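Local coordinates for protein cysteine desulfurase (Fervidobacterium islandicum, PDB 6A6E) that probably catalyses, as a PLP-dependent SufS-type cysteine desulfurase, the removal of sulfur from L-cysteine to give alanine and enzyme-bound persulfide for the sulfur formation system, at residues I195-I198 and R199-K203; G248-A251 and L252-L256. All blocks are in the same frame, centred on the assembly; numbering follows the deposited sequence. Where two conformers were deposited one is given.

Contact 1: residues I195-I198 and R199-K203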
loop_
_atom_site.group_PDB
_atom_site.type_symbol
_atom_site.label_atom_id
_atom_site.label_comp_id
_atom_site.label_asym_id
_atom_site.label_seq_id
_atom_site.Cartn_x
_atom_site.Cartn_y
_atom_site.Cartn_z
ATOM N N ILE A 195 4.220 -19.584 -20.712
ATOM C CA ILE A 195 2.863 -19.066 -20.498
ATOM C C ILE A 195 1.852 -19.350 -21.637
ATOM O O ILE A 195 0.697 -19.758 -21.357
ATOM C CB ILE A 195 2.900 -17.541 -20.262
ATOM C CG1 ILE A 195 3.654 -17.254 -18.976
ATOM C CG2 ILE A 195 1.484 -17.003 -20.171
ATOM C CD1 ILE A 195 3.953 -15.779 -18.773
ATOM N N GLU A 196 2.265 -19.164 -22.886
ATOM C CA GLU A 196 1.357 -19.469 -24.038
ATOM C C GLU A 196 0.973 -20.944 -24.145
ATOM O O GLU A 196 -0.186 -21.285 -24.382
ATOM C CB GLU A 196 1.955 -18.943 -25.327
ATOM C CG GLU A 196 1.937 -17.425 -25.304
ATOM C CD GLU A 196 2.307 -16.742 -26.610
ATOM O OE1 GLU A 196 1.890 -17.213 -27.669
ATOM O OE2 GLU A 196 2.975 -15.690 -26.568
ATOM N N LEU A 197 1.924 -21.824 -23.868
ATOM C CA LEU A 197 1.612 -23.263 -23.850
ATOM C C LEU A 197 0.585 -23.518 -22.743
ATOM O O LEU A 197 -0.391 -24.250 -22.934
ATOM C CB LEU A 197 2.875 -24.059 -23.639
ATOM C CG LEU A 197 2.652 -25.549 -23.364
ATOM C CD1 LEU A 197 2.053 -26.281 -24.572
ATOM C CD2 LEU A 197 3.972 -26.154 -22.906
ATOM N N ILE A 198 0.760 -22.865 -21.585
ATOM C CA ILE A 198 -0.240 -23.017 -20.526
ATOM C C ILE A 198 -1.577 -22.452 -20.934
ATOM O O ILE A 198 -2.628 -23.066 -20.694
ATOM C CB ILE A 198 0.275 -22.443 -19.159
ATOM C CG1 ILE A 198 1.474 -23.259 -18.727
ATOM C CG2 ILE A 198 -0.824 -22.476 -18.077
ATOM C CD1 ILE A 198 2.306 -22.570 -17.702
ATOM N N ARG A 199 -1.576 -21.304 -21.590
ATOM C CA ARG A 199 -2.838 -20.681 -21.967
ATOM C C ARG A 199 -3.645 -21.608 -22.920
ATOM O O ARG A 199 -4.870 -21.758 -22.752
ATOM C CB ARG A 199 -2.518 -19.374 -22.663
ATOM C CG ARG A 199 -3.636 -18.721 -23.471
ATOM C CD ARG A 199 -4.766 -18.152 -22.649
ATOM N NE ARG A 199 -5.566 -19.100 -21.869
ATOM C CZ ARG A 199 -6.484 -18.730 -20.965
ATOM N NH1 ARG A 199 -6.709 -17.441 -20.700
ATOM N NH2 ARG A 199 -7.155 -19.638 -20.267
ATOM N N GLU A 200 -2.965 -22.224 -23.893
ATOM C CA GLU A 200 -3.670 -23.188 -24.839
ATOM C C GLU A 200 -4.018 -24.503 -24.236
ATOM O O GLU A 200 -5.085 -25.064 -24.557
ATOM C CB GLU A 200 -2.902 -23.411 -26.144
ATOM C CG GLU A 200 -2.430 -22.143 -26.837
ATOM C CD GLU A 200 -3.541 -21.129 -27.097
ATOM O OE1 GLU A 200 -4.730 -21.536 -27.099
ATOM O OE2 GLU A 200 -3.214 -19.923 -27.290
ATOM N N THR A 201 -3.173 -25.014 -23.332
ATOM C CA THR A 201 -3.499 -26.276 -22.677
ATOM C C THR A 201 -4.737 -26.147 -21.779
ATOM O O THR A 201 -5.532 -27.056 -21.665
ATOM C CB THR A 201 -2.291 -26.730 -21.841
ATOM O OG1 THR A 201 -1.147 -26.774 -22.691
ATOM C CG2 THR A 201 -2.531 -28.042 -21.162
ATOM N N PHE A 202 -4.889 -25.014 -21.095
ATOM C CA PHE A 202 -6.030 -24.839 -20.198
ATOM C C PHE A 202 -6.855 -23.683 -20.738
ATOM O O PHE A 202 -6.912 -22.550 -20.180
ATOM C CB PHE A 202 -5.562 -24.601 -18.768
ATOM C CG PHE A 202 -4.754 -25.743 -18.220
ATOM C CD1 PHE A 202 -5.372 -26.908 -17.849
ATOM C CD2 PHE A 202 -3.394 -25.674 -18.143
ATOM C CE1 PHE A 202 -4.637 -27.951 -17.370
ATOM C CE2 PHE A 202 -2.652 -26.724 -17.682
ATOM C CZ PHE A 202 -3.285 -27.861 -17.278
ATOM N N LYS A 203 -7.481 -23.988 -21.861
ATOM C CA LYS A 203 -8.080 -22.980 -22.706
ATOM C C LYS A 203 -9.303 -22.312 -22.061
ATOM O O LYS A 203 -9.521 -21.130 -22.259
ATOM C CB LYS A 203 -8.448 -23.642 -24.030
ATOM C CG LYS A 203 -8.841 -22.659 -25.066
ATOM C CD LYS A 203 -7.689 -22.057 -25.774
ATOM C CE LYS A 203 -8.301 -21.170 -26.831
ATOM N NZ LYS A 203 -7.258 -20.310 -27.422
#

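Contact 2: residues G248-A251 and L252-L256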
loop_
_atom_site.group_PDB
_atom_site.type_symbol
_atom_site.label_atom_id
_atom_site.label_comp_id
_atom_site.label_asym_id
_atom_site.label_seq_id
_atom_site.Cartn_x
_atom_site.Cartn_y
_atom_site.Cartn_z
ATOM N N GLY A 248 -6.151 -6.770 -15.596
ATOM C CA GLY A 248 -7.124 -7.763 -16.002
ATOM C C GLY A 248 -7.847 -7.378 -17.273
ATOM O O GLY A 248 -8.100 -6.172 -17.530
ATOM N N LYS A 249 -8.235 -8.399 -18.047
ATOM C CA LYS A 249 -9.136 -8.206 -19.191
ATOM C C LYS A 249 -10.356 -7.443 -18.826
ATOM O O LYS A 249 -11.047 -7.803 -17.887
ATOM C CB LYS A 249 -9.587 -9.552 -19.781
ATOM C CG LYS A 249 -8.475 -10.263 -20.500
ATOM C CD LYS A 249 -9.006 -11.441 -21.325
ATOM C CE LYS A 249 -7.863 -12.041 -22.132
ATOM N NZ LYS A 249 -8.171 -13.453 -22.411
ATOM N N LYS A 250 -10.619 -6.378 -19.569
ATOM C CA LYS A 250 -11.755 -5.491 -19.292
ATOM C C LYS A 250 -13.058 -6.261 -19.114
ATOM O O LYS A 250 -13.815 -6.073 -18.147
ATOM C CB LYS A 250 -11.867 -4.540 -20.452
ATOM C CG LYS A 250 -13.028 -3.589 -20.362
ATOM C CD LYS A 250 -12.970 -2.597 -21.495
ATOM C CE LYS A 250 -14.156 -1.646 -21.421
ATOM N NZ LYS A 250 -15.234 -2.155 -22.301
ATOM N N ALA A 251 -13.334 -7.207 -20.014
ATOM C CA ALA A 251 -14.592 -7.989 -19.944
ATOM C C ALA A 251 -14.677 -8.788 -18.686
ATOM O O ALA A 251 -15.773 -9.065 -18.193
ATOM C CB ALA A 251 -14.705 -8.950 -21.160
ATOM N N LEU A 252 -13.536 -9.234 -18.149
ATOM C CA LEU A 252 -13.599 -9.999 -16.905
ATOM C C LEU A 252 -13.724 -9.076 -15.679
ATOM O O LEU A 252 -14.466 -9.387 -14.746
ATOM C CB LEU A 252 -12.404 -10.905 -16.717
ATOM C CG LEU A 252 -12.152 -11.896 -17.840
ATOM C CD1 LEU A 252 -10.816 -12.564 -17.645
ATOM C CD2 LEU A 252 -13.241 -12.966 -17.935
ATOM N N LEU A 253 -12.954 -7.998 -15.653
ATOM C CA LEU A 253 -13.008 -7.034 -14.555
ATOM C C LEU A 253 -14.426 -6.493 -14.405
ATOM O O LEU A 253 -14.868 -6.238 -13.294
ATOM C CB LEU A 253 -12.093 -5.853 -14.845
ATOM C CG LEU A 253 -10.585 -6.071 -14.691
ATOM C CD1 LEU A 253 -9.855 -4.844 -15.152
ATOM C CD2 LEU A 253 -10.190 -6.448 -13.273
ATOM N N GLU A 254 -15.138 -6.293 -15.512
ATOM C CA GLU A 254 -16.492 -5.764 -15.440
ATOM C C GLU A 254 -17.473 -6.652 -14.702
ATOM O O GLU A 254 -18.493 -6.144 -14.273
ATOM C CB GLU A 254 -17.073 -5.454 -16.824
ATOM C CG GLU A 254 -16.558 -4.164 -17.423
ATOM C CD GLU A 254 -16.731 -4.089 -18.943
ATOM O OE1 GLU A 254 -17.089 -5.101 -19.611
ATOM O OE2 GLU A 254 -16.472 -3.007 -19.502
ATOM N N GLN A 255 -17.183 -7.934 -14.563
ATOM C CA GLN A 255 -18.064 -8.869 -13.885
ATOM C C GLN A 255 -17.602 -9.218 -12.438
ATOM O O GLN A 255 -18.250 -10.024 -11.724
ATOM C CB GLN A 255 -18.186 -10.148 -14.754
ATOM C CG GLN A 255 -18.747 -9.891 -16.169
ATOM C CD GLN A 255 -20.101 -9.193 -16.134
ATOM O OE1 GLN A 255 -20.270 -8.104 -16.654
ATOM N NE2 GLN A 255 -21.052 -9.811 -15.468
ATOM N N LEU A 256 -16.509 -8.595 -11.978
ATOM C CA LEU A 256 -15.907 -9.049 -10.725
ATOM C C LEU A 256 -16.427 -8.204 -9.611
ATOM O O LEU A 256 -16.441 -6.973 -9.775
ATOM C CB LEU A 256 -14.395 -8.861 -10.741
ATOM C CG LEU A 256 -13.387 -9.876 -11.166
ATOM C CD1 LEU A 256 -12.003 -9.337 -10.723
ATOM C CD2 LEU A 256 -13.667 -11.253 -10.578
HETATM O O HOH W 1 -18.314 -8.287 -18.942
#

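Contact 1: residues I195-I198 and R199-K203
Leu-197 and Thr-201, one turn apart, together with Ile-198 and Phe-202, make this a local contact within the short helix 195-201, the helical arm of a beta-alpha-beta crossover between the parallel strands 179-183 and 206-210. Four successive i to i+4 bonds define the helix, from Arg-199 N to Ile-195 O through to Phe-202 N to Ile-198 O (3.0 Å); Phe-202 is the first residue to leave helical backbone angles. Leu-197 O is gripped twice, by Thr-201 N at 2.9 Å and by Thr-201 OG1 at 2.6 Å. With chi1 at -54°, OG1 stands beside its own backbone N and leans back over the preceding turn; it meets the oxygen from 39° above the carbonyl plane. Leu-197 CD1 lies 3.7 Å from that OG1. On the buried side Ile-198 CG2 reaches Phe-202 CD2 at 4.1 Å, and these two side chains settle on Val-180 of strand 179-183, with Ile-167 of helix 164-173 also touching Ile-198. Thr-201 CG2 covers one face of the Phe-202 ring, offset toward its rim. Where the helix ends, the bent side chain of Arg-199 folds along the turn: NH2 donates to Phe-202 O at 2.9 Å, with the acceptor in the guanidinium plane and the donor in the carbonyl plane. NH2 also binds Ala-205 O, while NH1 pairs with Asp-228. Outside, Lys-203 NZ bridges to the syn lone pair of Glu-200 OE1 at 2.8 Å. The chemistry thus divides by side: Ile-198 and Phe-202 face the sheet, Leu-197 and Thr-201 meet helix 164-173, the Thr-201 hydroxyl spends its proton on the helix's own carbonyl, and a buried arginine, probably charge-balanced by Asp-228, ties the helix end to the chain leading into strand 206-210.

Contact 2: residues G248-A251 and L252-L256
Lys-249 occupies the N-cap position of the short helix 250-253, which follows directly on the end of strand 244-248, and its carbonyl takes bonds from Leu-253 and Leu-252 in the first turn. Leu-253 N reaches Lys-249 O at 2.9 Å with a nearly straight N-H...O angle of 172°, whereas the bond from Leu-252 N is weak, bent to 128°. One further i to i+4 bond, Glu-254 N to Lys-250 O at 3.0 Å, follows before the chain turns away in a type I beta turn from Leu-253 to Leu-256. Along the outer side, Lys-250 and Glu-254 form a salt bridge, long and weak as a hydrogen bond, with NZ 3.2 Å from OE2. The lysine chain runs extended to CE and bends only at its last torsion (chi4 -95°), which brings NZ to the carboxylate; CE itself lies 3.3 Å from OE2. A water lies 2.8 Å from Ala-251 O; a further link from it to Gln-255 OE1 depends on one of two side-chain conformers and is doubtful. On the inner side Leu-253 CD1 packs against Gly-248 O at 3.2 Å, and Leu-252 CD1 lies 3.9 Å from Lys-249 CB. The extended Lys-249 chain carries its ammonium to salt bridges with Asp-226 and Asp-228. The turn thus continues strand 244-248, with Leu-252 and Leu-253 resting on Phe-229 of strand 229-233 on one flank; on the other, just ahead of strand 97-100, the carboxylate of Glu-96 accepts from Lys-250 N, and Leu-256 packs on Phe-109, Ser-113 and Leu-114 of helix 103-116.

Contact 1 precedes contact 2 along the chain, and both border the mixed seven-stranded sheet of the aminotransferase class-V fold. Helix 195-201 connects strands 179-183 and 206-210, while helix 250-253 follows strand 244-248; strand 229-233 stands between 206-210 and 244-248 in the sheet. Their centres are 20 Å apart, and their nearest atoms about 5 Å, without touching. The loop that leads into strand 229-233 joins them through charge: Asp-228 pairs through OD2 with Arg-199 of contact 1 and through OD1 with Lys-249 of contact 2, and Asp-226 offers its carbonyl to the arginine and its carboxylate to the lysine. A shared acidic loop thus links the arginine of one helix and the N-cap lysine of the other.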